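Long-range contact in helix-turn-helix transcriptional regulator (Pseudomonas aeruginosa, PDB 5XHX), which is a LuxR-family regulator, probably binding DNA to control transcription, and is represented here by its N-terminal ligand-binding-type domain without the DNA-binding part: residues Tyr123-Glu128 against Gly146-Phe151. Residues are numbered along the deposited sequence; the frame is centred on the assembly and turned at random.
Sequences YVVTDE and GSESRF
Asp127 and Ser147 face each other as an antiparallel hydrogen-bonded pair, with the N of Asp127 2.9 Å from the O of Ser147 in a nearly straight bond. The N of Ser147 bonds in turn to the O of Asp127 at 2.8 Å. The tight, buried side centres on the carboxylate of Asp127. With CG anti to the backbone N (chi1 -156°), OD2 reaches past the end of strand 140-147 and takes the N-H of Phe151 at 2.9 Å, on its anti side and close to the carboxylate plane. His101 NE2 is a second partner of OD2, while OD1 bonds weakly to the N of Glu128, so the group is gripped at both oxygens. The Phe151 ring lies obliquely to this carboxylate, the planes 44° apart, and its edge meets the CA of Glu128 through CE2. These residues belong to the hairpin of strands 127-134 and 140-147, inside the domain's antiparallel sheet; where the hairpin strands meet their flanking loops, Thr126 and Asp127 both face Ser147 in a classic beta bulge. The N of Thr126 adds a weak bond to the same Ser147 O. Beyond the bulge the contact opens towards solvent. There the OG1 of Thr126 donates to the O of Glu148 at 2.6 Å from above the carbonyl plane, and Val125 CG1 rests on the aliphatic CG of exposed Glu148, 3.5 Å away. Back on the inner side, the OG of buried Ser147 accepts the N-H of Ser149, an ST turn, and also bonds to the O of Pro41.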
loop_
_atom_site.group_PDB
_atom_site.type_symbol
_atom_site.label_atom_id
_atom_site.label_comp_id
_atom_site.label_asym_id
_atom_site.label_seq_id
_atom_site.Cartn_x
_atom_site.Cartn_y
_atom_site.Cartn_z
ATOM N N TYR A 123 -28.787 -5.019 6.650
ATOM C CA TYR A 123 -27.361 -5.040 6.335
ATOM C C TYR A 123 -26.541 -3.988 7.069
ATOM O O TYR A 123 -25.318 -4.140 7.161
ATOM C CB TYR A 123 -27.152 -4.877 4.823
ATOM C CG TYR A 123 -27.451 -6.159 4.083
ATOM C CD1 TYR A 123 -26.526 -7.205 4.070
ATOM C CD2 TYR A 123 -28.661 -6.343 3.427
ATOM C CE1 TYR A 123 -26.795 -8.394 3.409
ATOM C CE2 TYR A 123 -28.942 -7.534 2.758
ATOM C CZ TYR A 123 -28.004 -8.553 2.754
ATOM O OH TYR A 123 -28.272 -9.739 2.098
ATOM N N VAL A 124 -27.172 -2.933 7.584
ATOM C CA VAL A 124 -26.482 -1.814 8.218
ATOM C C VAL A 124 -26.885 -1.674 9.684
ATOM O O VAL A 124 -26.032 -1.499 10.563
ATOM C CB VAL A 124 -26.739 -0.497 7.451
ATOM C CG1 VAL A 124 -25.939 0.636 8.064
ATOM C CG2 VAL A 124 -26.383 -0.674 5.977
ATOM N N VAL A 125 -28.190 -1.750 9.962
ATOM C CA VAL A 125 -28.796 -1.868 11.287
ATOM C C VAL A 125 -28.931 -0.503 11.955
ATOM O O VAL A 125 -30.052 -0.025 12.147
ATOM C CB VAL A 125 -28.041 -2.863 12.193
ATOM C CG1 VAL A 125 -28.793 -3.048 13.514
ATOM C CG2 VAL A 125 -27.873 -4.202 11.489
ATOM N N THR A 126 -27.816 0.146 12.321
ATOM C CA THR A 126 -27.970 1.395 13.069
ATOM C C THR A 126 -27.258 2.606 12.468
ATOM O O THR A 126 -27.909 3.621 12.201
ATOM C CB THR A 126 -27.505 1.211 14.521
ATOM O OG1 THR A 126 -28.356 0.263 15.180
ATOM C CG2 THR A 126 -27.571 2.524 15.267
ATOM N N ASP A 127 -25.933 2.542 12.290
ATOM C CA ASP A 127 -25.170 3.690 11.809
ATOM C C ASP A 127 -24.260 3.260 10.670
ATOM O O ASP A 127 -23.969 2.077 10.492
ATOM C CB ASP A 127 -24.335 4.334 12.939
ATOM C CG ASP A 127 -23.996 5.801 12.667
ATOM O OD1 ASP A 127 -24.429 6.375 11.631
ATOM O OD2 ASP A 127 -23.296 6.391 13.508
ATOM N N GLU A 128 -23.801 4.241 9.899
ATOM C CA GLU A 128 -22.980 3.939 8.739
ATOM C C GLU A 128 -22.021 5.089 8.485
ATOM O O GLU A 128 -22.388 6.255 8.651
ATOM C CB GLU A 128 -23.844 3.707 7.486
ATOM C CG GLU A 128 -23.120 2.981 6.363
ATOM C CD GLU A 128 -23.995 2.760 5.124
ATOM O OE1 GLU A 128 -23.439 2.462 4.028
ATOM O OE2 GLU A 128 -25.231 2.904 5.244
ATOM N N GLY A 146 -20.634 -0.298 8.480
ATOM C CA GLY A 146 -21.860 -0.172 9.252
ATOM C C GLY A 146 -21.672 -0.589 10.695
ATOM O O GLY A 146 -20.752 -1.352 11.002
ATOM N N SER A 147 -22.521 -0.085 11.594
ATOM C CA SER A 147 -22.487 -0.463 13.001
ATOM C C SER A 147 -23.905 -0.698 13.497
ATOM O O SER A 147 -24.836 0.005 13.092
ATOM C CB SER A 147 -21.829 0.615 13.865
ATOM O OG SER A 147 -21.646 0.181 15.210
ATOM N N GLU A 148 -24.057 -1.682 14.387
ATOM C CA GLU A 148 -25.288 -1.813 15.160
ATOM C C GLU A 148 -25.378 -0.787 16.288
ATOM O O GLU A 148 -26.476 -0.547 16.799
ATOM C CB GLU A 148 -25.414 -3.247 15.698
ATOM C CG GLU A 148 -25.641 -4.272 14.571
ATOM C CD GLU A 148 -25.405 -5.724 14.980
ATOM O OE1 GLU A 148 -25.360 -6.020 16.193
ATOM O OE2 GLU A 148 -25.259 -6.574 14.073
ATOM N N SER A 149 -24.271 -0.144 16.660
ATOM C CA SER A 149 -24.322 1.025 17.529
ATOM C C SER A 149 -24.008 2.284 16.709
ATOM O O SER A 149 -24.108 2.275 15.475
ATOM C CB SER A 149 -23.379 0.823 18.726
ATOM O OG SER A 149 -22.209 0.117 18.356
ATOM N N ARG A 150 -23.655 3.370 17.388
ATOM C CA ARG A 150 -23.388 4.638 16.722
ATOM C C ARG A 150 -21.890 4.894 16.642
ATOM O O ARG A 150 -21.136 4.543 17.554
ATOM C CB ARG A 150 -24.078 5.795 17.448
ATOM C CG ARG A 150 -25.595 5.768 17.315
ATOM C CD ARG A 150 -26.302 6.605 18.372
ATOM N NE ARG A 150 -26.083 6.100 19.732
ATOM C CZ ARG A 150 -26.460 4.900 20.179
ATOM N NH1 ARG A 150 -27.114 4.049 19.390
ATOM N NH2 ARG A 150 -26.190 4.552 21.431
ATOM N N PHE A 151 -21.463 5.486 15.532
ATOM C CA PHE A 151 -20.112 6.018 15.427
ATOM C C PHE A 151 -20.111 7.399 16.057
ATOM O O PHE A 151 -20.848 8.281 15.605
ATOM C CB PHE A 151 -19.663 6.102 13.966
ATOM C CG PHE A 151 -19.526 4.768 13.289
ATOM C CD1 PHE A 151 -18.518 3.886 13.650
ATOM C CD2 PHE A 151 -20.386 4.407 12.271
ATOM C CE1 PHE A 151 -18.383 2.671 13.016
ATOM C CE2 PHE A 151 -20.255 3.190 11.625
ATOM C CZ PHE A 151 -19.251 2.325 11.992
#